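Cytoplasmic export protein 1 (Saccharomyces cerevisiae, PDB 3VWA) helps export tRNA from the nucleus, and may collect tRNA from export receptors at the nuclear pore and deliver aminoacylated tRNA to the translation machinery. Local coordinates at residues V260-S263 / N264-N267; N242-Q245 / E246-L250; F287-P290 / E291-I295. One frame throughout, in Å; residues are numbered along the deposited sequence.

Interaction 1 (V260-S263 / N264-N267); sequences VVMS and NLEN
V260 and N264 open a run of alpha-helical bonds that carries the backbone of helix 255-271 from one turn to the next. The first is short, with N264 N donating to V260 O over 2.6 Å. L265 N to V261 O and E266 N to M262 O follow, and N267 N reaches S263 O at 3.1 Å, the least straight of the four with 142° at the hydrogen.

Side-chain packing adds two pairs. V260 and N264 lie side by side and point the same way, a methyl beside an amide, with CG1 of V260 3.9 Å from ND2 of N264. N264 holds CG anti to its carbonyl carbon (chi1 -78°), which folds the amide back along the helix until CG lies 3.4 Å from V260 O. The apolar pair is M262, present as selenomethionine, running alongside L265. Its bend at chi2 (-36°) brings SE to 3.8 Å from CD2 of L265; the methyl CE is modelled too close to L265 to support any conclusion.

Polar groups turn to partners beyond this stretch or to solvent. OG of S263 bonds to the carbonyl of L259, a turn earlier, while ND2 of N264 donates to E246. A water 2.9 Å from S263 O and 3.1 Å from OE1 of E266 can bridge the two, though it may not serve both at once, and OE1 also forms a salt bridge with K320.

The turn therefore illustrates how one helix serves several neighbours: V261, M262 and L265 meet F243 of helix 239-248, M262 and L265 continue onto helix 283-303, and M262, S263 and E266 touch F324 of helix 321-335.

Interaction 2 (N242-Q245 / E246-L250); sequences NFYQ and ELREL
E246 begins the second half of this helical turn by donating its backbone N to N242 O, a rather long bond of 3.3 Å. The E246 side chain crosses that of F243 at about a right angle, with carboxylate and ring planes 84° apart, and OE2 stops 4.0 Å from CD1 of that ring. The extended chain beyond CG carries the group this far, and its other oxygen, OE1, is held by N264.

L247 comes next and meets the same ring. Its backbone N bonds to F243 O in the carbonyl plane, while its methyls touch the phenyl near CE2 and CZ: CD2 is 3.7 Å from CE2, and CD1 is 3.9 Å from CZ. One turn thus links these two residues by main chain and side chain alike.

R248 repeats the pattern with Y244. A nearly straight bond (175°) joins R248 N to Y244 O, and the aliphatic part of the arginine is laid against the tyrosine, with CG over one ring face. CD approaches most closely, 3.4 Å from CE2. A bend at chi3 then turns the guanidinium almost parallel to the ring, 12° between the planes, but this is not a stack, since it is CG and not the guanidinium that lies over the face.

E249 makes a weak bond from its N to Q245 O and runs alongside Q245, though OE2 remains 4.0 Å from NE2.

Y244 rests on L111 and Q115 of helix 106-122, while F243 packs on M262 and L265 of helix 255-271 and, with L247, on I288 of helix 283-303.

Interaction 3 (F287-P290 / E291-I295); sequences FIIP and ELCEI
E291 reaches back one turn to F287 in an alpha helix kinked by an internal proline, P290. As P290 has no N-H, its nitrogen makes no bond to the turn before, and helix 283-303 bends there. Its carbonyl still takes part in the helix: E294 N donates to P290 O at 3.0 Å.

E291 restores the regular pattern through its own N, which bonds to F287 O. In its side chain, CG anti to the carbonyl carbon (chi1 -60°) comes to the edge of the F287 ring, near the ring plane and 4.0 Å from CD1. The bend at chi2 then turns the carboxylate so that OE2 lies equally far, 4.0 Å, from CE1 of F287; the polar claim on OE2 comes from H251, whose NE2 is hydrogen-bonded to it. The same ring has K141 as a cation-pi partner.

I289 forms the third element, on a buried flank that packs on T332 of helix 321-335 and on P339. C293 N bonds to its carbonyl at 2.9 Å, and alongside that bond CG2 of I289 touches SG of C293 at 3.9 Å.

How the interactions relate
Followed from the N terminus, interaction 2 comes first on helix 239-248, interaction 1 second on helix 255-271 and interaction 3 last on helix 283-303. Each closes just one helical turn, so the three stand in series and neither nest nor cross. The tertiary fold nevertheless brings them together, with centres about 11 to 13 Å apart and every pair in contact. I288 of interaction 3 packs on L247 of interaction 2 and L265 of interaction 1, and F243 of interaction 2 packs on L265. The resulting triangle of helices joins helix 106-122 on the side of the kinase-like domain to helix 321-335, which leads on towards the HEAT repeats.

Interaction 1 (V260-S263 / N264-N267)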
ATOM      1  N   VAL A 260       3.189 -22.635  -2.261  1.00 17.82           N
ATOM      2  CA  VAL A 260       4.061 -22.776  -1.087  1.00 19.34           C
ATOM      3  C   VAL A 260       4.764 -21.426  -0.728  1.00 22.69           C
ATOM      4  O   VAL A 260       4.866 -21.056   0.443  1.00 22.61           O
ATOM      5  CB  VAL A 260       5.124 -23.843  -1.257  1.00 17.38           C
ATOM      6  CG1 VAL A 260       6.168 -23.748  -0.118  1.00 17.49           C
ATOM      7  CG2 VAL A 260       4.479 -25.248  -1.285  1.00 16.78           C
ATOM      8  N   VAL A 261       5.279 -20.737  -1.739  1.00 22.07           N
ATOM      9  CA  VAL A 261       5.911 -19.419  -1.574  1.00 22.13           C
ATOM     10  C   VAL A 261       4.972 -18.446  -0.856  1.00 23.03           C
ATOM     11  O   VAL A 261       5.363 -17.774   0.096  1.00 21.31           O
ATOM     12  CB  VAL A 261       6.273 -18.810  -2.920  1.00 23.84           C
ATOM     13  CG1 VAL A 261       6.836 -17.371  -2.730  1.00 22.98           C
ATOM     14  CG2 VAL A 261       7.258 -19.741  -3.646  1.00 22.28           C
HETATM   15  N   MSE A 262       3.738 -18.383  -1.315  1.00 23.04           N
HETATM   16  CA  MSE A 262       2.711 -17.592  -0.615  1.00 24.10           C
HETATM   17  C   MSE A 262       2.393 -18.137   0.754  1.00 22.88           C
HETATM   18  O   MSE A 262       2.166 -17.378   1.648  1.00 25.46           O
HETATM   19  CB  MSE A 262       1.432 -17.499  -1.455  1.00 23.44           C
HETATM   20  CG  MSE A 262       1.620 -16.663  -2.730  1.00 23.68           C
HETATM   21 SE   MSE A 262       2.833 -15.068  -2.588  1.00 30.74          SE
HETATM   22  CE  MSE A 262       4.270 -15.317  -1.359  1.00 33.54           C
ATOM     23  N   SER A 263       2.325 -19.455   0.918  1.00 22.05           N
ATOM     24  CA  SER A 263       2.235 -20.045   2.259  1.00 22.04           C
ATOM     25  C   SER A 263       3.384 -19.680   3.200  1.00 19.84           C
ATOM     26  O   SER A 263       3.179 -19.433   4.422  1.00 19.39           O
ATOM     27  CB  SER A 263       2.096 -21.543   2.138  1.00 22.51           C
ATOM     28  OG  SER A 263       0.839 -21.728   1.508  1.00 23.69           O
ATOM     29  N   ASN A 264       4.579 -19.623   2.645  1.00 18.68           N
ATOM     30  CA  ASN A 264       5.734 -19.153   3.401  1.00 21.91           C
ATOM     31  C   ASN A 264       5.571 -17.671   3.753  1.00 24.63           C
ATOM     32  O   ASN A 264       5.855 -17.245   4.886  1.00 22.85           O
ATOM     33  CB  ASN A 264       7.018 -19.363   2.602  1.00 21.09           C
ATOM     34  CG  ASN A 264       7.466 -20.787   2.656  1.00 23.13           C
ATOM     35  OD1 ASN A 264       7.013 -21.529   3.525  1.00 21.49           O
ATOM     36  ND2 ASN A 264       8.378 -21.186   1.750  1.00 22.09           N
ATOM     37  N   LEU A 265       5.042 -16.901   2.797  1.00 22.42           N
ATOM     38  CA  LEU A 265       4.811 -15.483   3.037  1.00 22.23           C
ATOM     39  C   LEU A 265       3.830 -15.324   4.172  1.00 23.03           C
ATOM     40  O   LEU A 265       4.054 -14.520   5.071  1.00 23.07           O
ATOM     41  CB  LEU A 265       4.324 -14.779   1.787  1.00 20.44           C
ATOM     42  CG  LEU A 265       3.687 -13.374   1.913  1.00 24.61           C
ATOM     43  CD1 LEU A 265       4.674 -12.390   2.527  1.00 23.73           C
ATOM     44  CD2 LEU A 265       3.249 -12.873   0.526  1.00 21.20           C
ATOM     45  N   GLU A 266       2.752 -16.090   4.135  1.00 20.65           N
ATOM     46  CA  GLU A 266       1.769 -16.016   5.194  1.00 23.38           C
ATOM     47  C   GLU A 266       2.316 -16.329   6.600  1.00 25.21           C
ATOM     48  O   GLU A 266       1.842 -15.749   7.554  1.00 21.74           O
ATOM     49  CB  GLU A 266       0.613 -16.988   4.923  1.00 21.80           C
ATOM     50  CG  GLU A 266      -0.520 -17.014   5.972  1.00 23.62           C
ATOM     51  CD  GLU A 266      -1.346 -18.313   5.891  1.00 25.48           C
ATOM     52  OE1 GLU A 266      -1.105 -19.122   4.969  1.00 27.39           O
ATOM     53  OE2 GLU A 266      -2.209 -18.568   6.752  1.00 28.44           O
ATOM     54  N   ASN A 267       3.228 -17.298   6.726  1.00 27.01           N
ATOM     55  CA  ASN A 267       3.698 -17.734   8.062  1.00 29.79           C
ATOM     56  C   ASN A 267       4.628 -16.702   8.671  1.00 28.57           C
ATOM     57  O   ASN A 267       4.624 -16.473   9.892  1.00 25.05           O
ATOM     58  CB  ASN A 267       4.455 -19.039   8.018  1.00 32.32           C
ATOM     59  CG  ASN A 267       3.544 -20.239   8.012  1.00 42.25           C
ATOM     60  OD1 ASN A 267       3.798 -21.187   7.271  1.00 46.06           O
ATOM     61  ND2 ASN A 267       2.490 -20.233   8.854  1.00 41.69           N
TER
HETATM   62  O   HOH W   1       1.196 -20.924   5.918  1.00 42.63           O

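Interaction 2 (N242-Q245 / E246-L250)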
ATOM      1  N   ASN A 242      16.153 -15.424   2.306  1.00 36.34           N
ATOM      2  CA  ASN A 242      15.556 -16.649   1.765  1.00 37.02           C
ATOM      3  C   ASN A 242      14.229 -16.379   1.052  1.00 31.17           C
ATOM      4  O   ASN A 242      13.945 -16.924   0.002  1.00 29.96           O
ATOM      5  CB  ASN A 242      15.342 -17.688   2.872  1.00 41.72           C
ATOM      6  CG  ASN A 242      16.654 -18.114   3.542  1.00 50.74           C
ATOM      7  OD1 ASN A 242      17.072 -17.532   4.552  1.00 46.54           O
ATOM      8  ND2 ASN A 242      17.332 -19.121   2.955  1.00 50.91           N
ATOM      9  N   PHE A 243      13.377 -15.564   1.633  1.00 27.07           N
ATOM     10  CA  PHE A 243      12.089 -15.397   1.006  1.00 25.80           C
ATOM     11  C   PHE A 243      12.204 -14.714  -0.392  1.00 26.47           C
ATOM     12  O   PHE A 243      11.517 -15.085  -1.351  1.00 22.25           O
ATOM     13  CB  PHE A 243      11.126 -14.715   1.943  1.00 23.46           C
ATOM     14  CG  PHE A 243       9.829 -14.383   1.320  1.00 21.92           C
ATOM     15  CD1 PHE A 243       8.903 -15.382   1.049  1.00 24.28           C
ATOM     16  CD2 PHE A 243       9.565 -13.086   0.913  1.00 24.08           C
ATOM     17  CE1 PHE A 243       7.734 -15.065   0.427  1.00 22.68           C
ATOM     18  CE2 PHE A 243       8.376 -12.751   0.317  1.00 22.49           C
ATOM     19  CZ  PHE A 243       7.457 -13.749   0.068  1.00 21.37           C
ATOM     20  N   TYR A 244      13.121 -13.769  -0.488  1.00 24.71           N
ATOM     21  CA  TYR A 244      13.364 -13.058  -1.679  1.00 26.79           C
ATOM     22  C   TYR A 244      13.837 -14.017  -2.812  1.00 27.09           C
ATOM     23  O   TYR A 244      13.430 -13.893  -3.924  1.00 27.13           O
ATOM     24  CB  TYR A 244      14.404 -11.989  -1.372  1.00 25.46           C
ATOM     25  CG  TYR A 244      14.901 -11.282  -2.601  1.00 23.49           C
ATOM     26  CD1 TYR A 244      14.077 -10.384  -3.293  1.00 22.99           C
ATOM     27  CD2 TYR A 244      16.177 -11.530  -3.087  1.00 26.17           C
ATOM     28  CE1 TYR A 244      14.515  -9.742  -4.422  1.00 22.00           C
ATOM     29  CE2 TYR A 244      16.640 -10.886  -4.219  1.00 26.63           C
ATOM     30  CZ  TYR A 244      15.773  -9.989  -4.873  1.00 26.92           C
ATOM     31  OH  TYR A 244      16.197  -9.310  -5.974  1.00 32.83           O
ATOM     32  N   GLN A 245      14.685 -14.972  -2.497  1.00 29.06           N
ATOM     33  CA  GLN A 245      15.074 -15.974  -3.443  1.00 34.71           C
ATOM     34  C   GLN A 245      13.889 -16.800  -4.001  1.00 36.66           C
ATOM     35  O   GLN A 245      13.857 -17.073  -5.214  1.00 34.34           O
ATOM     36  CB  GLN A 245      16.176 -16.872  -2.865  1.00 40.45           C
ATOM     37  CG  GLN A 245      16.679 -17.926  -3.828  1.00 50.46           C
ATOM     38  CD  GLN A 245      17.586 -18.964  -3.189  1.00 59.22           C
ATOM     39  OE1 GLN A 245      18.334 -18.670  -2.248  1.00 70.32           O
ATOM     40  NE2 GLN A 245      17.534 -20.188  -3.711  1.00 60.88           N
ATOM     41  N   GLU A 246      12.955 -17.195  -3.126  1.00 29.54           N
ATOM     42  CA  GLU A 246      11.715 -17.852  -3.531  1.00 31.39           C
ATOM     43  C   GLU A 246      10.923 -16.953  -4.461  1.00 31.06           C
ATOM     44  O   GLU A 246      10.472 -17.390  -5.526  1.00 29.45           O
ATOM     45  CB  GLU A 246      10.808 -18.162  -2.322  1.00 31.57           C
ATOM     46  CG  GLU A 246      11.206 -19.317  -1.441  1.00 31.94           C
ATOM     47  CD  GLU A 246      10.302 -19.410  -0.220  1.00 32.67           C
ATOM     48  OE1 GLU A 246       9.181 -19.950  -0.318  1.00 30.60           O
ATOM     49  OE2 GLU A 246      10.719 -18.939   0.862  1.00 38.00           O
ATOM     50  N   LEU A 247      10.769 -15.692  -4.057  1.00 27.48           N
ATOM     51  CA  LEU A 247       9.982 -14.739  -4.780  1.00 29.42           C
ATOM     52  C   LEU A 247      10.493 -14.556  -6.201  1.00 31.04           C
ATOM     53  O   LEU A 247       9.714 -14.642  -7.160  1.00 30.23           O
ATOM     54  CB  LEU A 247      10.027 -13.401  -4.055  1.00 31.65           C
ATOM     55  CG  LEU A 247       8.800 -12.513  -4.126  1.00 36.57           C
ATOM     56  CD1 LEU A 247       7.529 -13.290  -3.820  1.00 35.97           C
ATOM     57  CD2 LEU A 247       9.008 -11.385  -3.092  1.00 38.61           C
ATOM     58  N   ARG A 248      11.791 -14.308  -6.326  1.00 28.68           N
ATOM     59  CA  ARG A 248      12.457 -14.160  -7.611  1.00 35.34           C
ATOM     60  C   ARG A 248      12.281 -15.331  -8.551  1.00 32.75           C
ATOM     61  O   ARG A 248      12.394 -15.139  -9.732  1.00 36.24           O
ATOM     62  CB  ARG A 248      13.956 -14.082  -7.417  1.00 37.58           C
ATOM     63  CG  ARG A 248      14.574 -12.722  -7.552  1.00 45.57           C
ATOM     64  CD  ARG A 248      15.941 -12.862  -6.908  1.00 53.65           C
ATOM     65  NE  ARG A 248      17.043 -12.632  -7.827  1.00 60.21           N
ATOM     66  CZ  ARG A 248      18.297 -13.026  -7.610  1.00 69.94           C
ATOM     67  NH1 ARG A 248      19.238 -12.738  -8.503  1.00 70.77           N
ATOM     68  NH2 ARG A 248      18.619 -13.711  -6.513  1.00 69.02           N
ATOM     69  N   GLU A 249      12.053 -16.521  -8.004  1.00 31.81           N
ATOM     70  CA  GLU A 249      11.928 -17.754  -8.763  1.00 31.78           C
ATOM     71  C   GLU A 249      10.481 -18.122  -8.932  1.00 27.23           C
ATOM     72  O   GLU A 249      10.150 -19.177  -9.470  1.00 26.99           O
ATOM     73  CB  GLU A 249      12.635 -18.881  -8.009  1.00 32.65           C
ATOM     74  CG  GLU A 249      14.120 -18.912  -8.295  1.00 40.95           C
ATOM     75  CD  GLU A 249      14.841 -20.056  -7.606  1.00 44.10           C
ATOM     76  OE1 GLU A 249      14.222 -21.088  -7.259  1.00 49.27           O
ATOM     77  OE2 GLU A 249      16.052 -19.917  -7.422  1.00 51.46           O
ATOM     78  N   LEU A 250       9.604 -17.246  -8.477  1.00 26.21           N
ATOM     79  CA  LEU A 250       8.198 -17.562  -8.476  1.00 28.39           C
ATOM     80  C   LEU A 250       7.724 -18.091  -9.833  1.00 31.31           C
ATOM     81  O   LEU A 250       7.006 -19.063  -9.872  1.00 27.33           O
ATOM     82  CB  LEU A 250       7.363 -16.348  -8.049  1.00 27.33           C
ATOM     83  CG  LEU A 250       5.909 -16.589  -7.724  1.00 24.12           C
ATOM     84  CD1 LEU A 250       5.676 -17.494  -6.486  1.00 22.79           C
ATOM     85  CD2 LEU A 250       5.198 -15.263  -7.537  1.00 25.41           C
TER

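Interaction 3 (F287-P290 / E291-I295)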
ATOM      1  N   PHE A 287       5.971  -5.869  -5.789  1.00 27.68           N
ATOM      2  CA  PHE A 287       6.439  -7.225  -6.041  1.00 27.31           C
ATOM      3  C   PHE A 287       5.516  -8.148  -5.285  1.00 31.63           C
ATOM      4  O   PHE A 287       4.744  -8.918  -5.900  1.00 32.00           O
ATOM      5  CB  PHE A 287       7.907  -7.401  -5.584  1.00 25.76           C
ATOM      6  CG  PHE A 287       8.633  -8.527  -6.257  1.00 28.91           C
ATOM      7  CD1 PHE A 287       7.948  -9.485  -6.996  1.00 29.63           C
ATOM      8  CD2 PHE A 287      10.024  -8.659  -6.112  1.00 29.45           C
ATOM      9  CE1 PHE A 287       8.624 -10.539  -7.586  1.00 32.29           C
ATOM     10  CE2 PHE A 287      10.709  -9.706  -6.723  1.00 29.81           C
ATOM     11  CZ  PHE A 287      10.007 -10.647  -7.454  1.00 31.15           C
ATOM     12  N   ILE A 288       5.555  -8.060  -3.947  1.00 30.54           N
ATOM     13  CA  ILE A 288       4.767  -8.989  -3.141  1.00 27.73           C
ATOM     14  C   ILE A 288       3.244  -8.925  -3.403  1.00 28.39           C
ATOM     15  O   ILE A 288       2.609  -9.951  -3.711  1.00 28.13           O
ATOM     16  CB  ILE A 288       5.112  -8.891  -1.622  1.00 27.58           C
ATOM     17  CG1 ILE A 288       6.582  -9.222  -1.385  1.00 27.36           C
ATOM     18  CG2 ILE A 288       4.237  -9.816  -0.828  1.00 29.81           C
ATOM     19  CD1 ILE A 288       7.080  -8.954   0.029  1.00 28.01           C
ATOM     20  N   ILE A 289       2.657  -7.736  -3.269  1.00 24.75           N
ATOM     21  CA  ILE A 289       1.200  -7.587  -3.383  1.00 24.03           C
ATOM     22  C   ILE A 289       0.607  -8.039  -4.743  1.00 26.32           C
ATOM     23  O   ILE A 289      -0.405  -8.726  -4.768  1.00 30.06           O
ATOM     24  CB  ILE A 289       0.716  -6.143  -3.058  1.00 22.80           C
ATOM     25  CG1 ILE A 289       0.813  -5.810  -1.539  1.00 23.46           C
ATOM     26  CG2 ILE A 289      -0.725  -6.003  -3.418  1.00 22.54           C
ATOM     27  CD1 ILE A 289       0.558  -4.337  -1.245  1.00 19.33           C
ATOM     28  N   PRO A 290       1.173  -7.574  -5.873  1.00 27.39           N
ATOM     29  CA  PRO A 290       0.644  -7.990  -7.132  1.00 26.09           C
ATOM     30  C   PRO A 290       0.802  -9.484  -7.377  1.00 28.28           C
ATOM     31  O   PRO A 290      -0.108 -10.068  -7.952  1.00 27.31           O
ATOM     32  CB  PRO A 290       1.433  -7.160  -8.190  1.00 31.32           C
ATOM     33  CG  PRO A 290       2.402  -6.321  -7.457  1.00 31.71           C
ATOM     34  CD  PRO A 290       2.278  -6.594  -5.982  1.00 28.55           C
ATOM     35  N   GLU A 291       1.904 -10.109  -6.947  1.00 25.77           N
ATOM     36  CA  GLU A 291       2.006 -11.581  -7.052  1.00 27.12           C
ATOM     37  C   GLU A 291       0.970 -12.333  -6.202  1.00 31.73           C
ATOM     38  O   GLU A 291       0.333 -13.293  -6.698  1.00 32.51           O
ATOM     39  CB  GLU A 291       3.428 -12.096  -6.717  1.00 29.33           C
ATOM     40  CG  GLU A 291       4.536 -11.548  -7.615  1.00 27.44           C
ATOM     41  CD  GLU A 291       4.484 -12.038  -9.075  1.00 34.57           C
ATOM     42  OE1 GLU A 291       3.464 -12.639  -9.528  1.00 39.41           O
ATOM     43  OE2 GLU A 291       5.490 -11.832  -9.787  1.00 37.46           O
ATOM     44  N   LEU A 292       0.771 -11.914  -4.942  1.00 25.24           N
ATOM     45  CA  LEU A 292      -0.321 -12.496  -4.147  1.00 25.93           C
ATOM     46  C   LEU A 292      -1.647 -12.329  -4.820  1.00 23.02           C
ATOM     47  O   LEU A 292      -2.435 -13.253  -4.910  1.00 22.86           O
ATOM     48  CB  LEU A 292      -0.502 -11.771  -2.812  1.00 24.12           C
ATOM     49  CG  LEU A 292      -0.425 -12.615  -1.555  1.00 27.16           C
ATOM     50  CD1 LEU A 292      -0.760 -11.888  -0.244  1.00 25.37           C
ATOM     51  CD2 LEU A 292      -1.080 -14.006  -1.676  1.00 26.38           C
ATOM     52  N   CYS A 293      -1.924 -11.115  -5.244  1.00 26.36           N
ATOM     53  CA  CYS A 293      -3.189 -10.841  -5.916  1.00 28.66           C
ATOM     54  C   CYS A 293      -3.390 -11.817  -7.071  1.00 28.55           C
ATOM     55  O   CYS A 293      -4.442 -12.434  -7.166  1.00 34.61           O
ATOM     56  CB  CYS A 293      -3.259  -9.397  -6.394  1.00 28.39           C
ATOM     57  SG  CYS A 293      -3.461  -8.194  -5.040  1.00 34.25           S
ATOM     58  N   GLU A 294      -2.372 -12.020  -7.898  1.00 30.31           N
ATOM     59  CA  GLU A 294      -2.467 -13.011  -8.977  1.00 31.64           C
ATOM     60  C   GLU A 294      -2.807 -14.403  -8.455  1.00 30.34           C
ATOM     61  O   GLU A 294      -3.623 -15.131  -9.047  1.00 29.48           O
ATOM     62  CB  GLU A 294      -1.149 -13.063  -9.787  1.00 32.61           C
ATOM     63  CG  GLU A 294      -1.068 -12.009 -10.872  1.00 39.58           C
ATOM     64  CD  GLU A 294      -2.292 -12.083 -11.768  1.00 42.38           C
ATOM     65  OE1 GLU A 294      -2.609 -13.206 -12.257  1.00 44.38           O
ATOM     66  OE2 GLU A 294      -2.950 -11.029 -11.926  1.00 45.64           O
ATOM     67  N   ILE A 295      -2.161 -14.804  -7.351  1.00 30.48           N
ATOM     68  CA  ILE A 295      -2.418 -16.153  -6.820  1.00 26.99           C
ATOM     69  C   ILE A 295      -3.800 -16.250  -6.241  1.00 27.45           C
ATOM     70  O   ILE A 295      -4.451 -17.275  -6.404  1.00 30.19           O
ATOM     71  CB  ILE A 295      -1.336 -16.625  -5.848  1.00 30.86           C
ATOM     72  CG1 ILE A 295      -0.102 -16.996  -6.671  1.00 31.79           C
ATOM     73  CG2 ILE A 295      -1.822 -17.874  -5.056  1.00 27.81           C
ATOM     74  CD1 ILE A 295       1.194 -16.472  -6.082  1.00 36.91           C
TER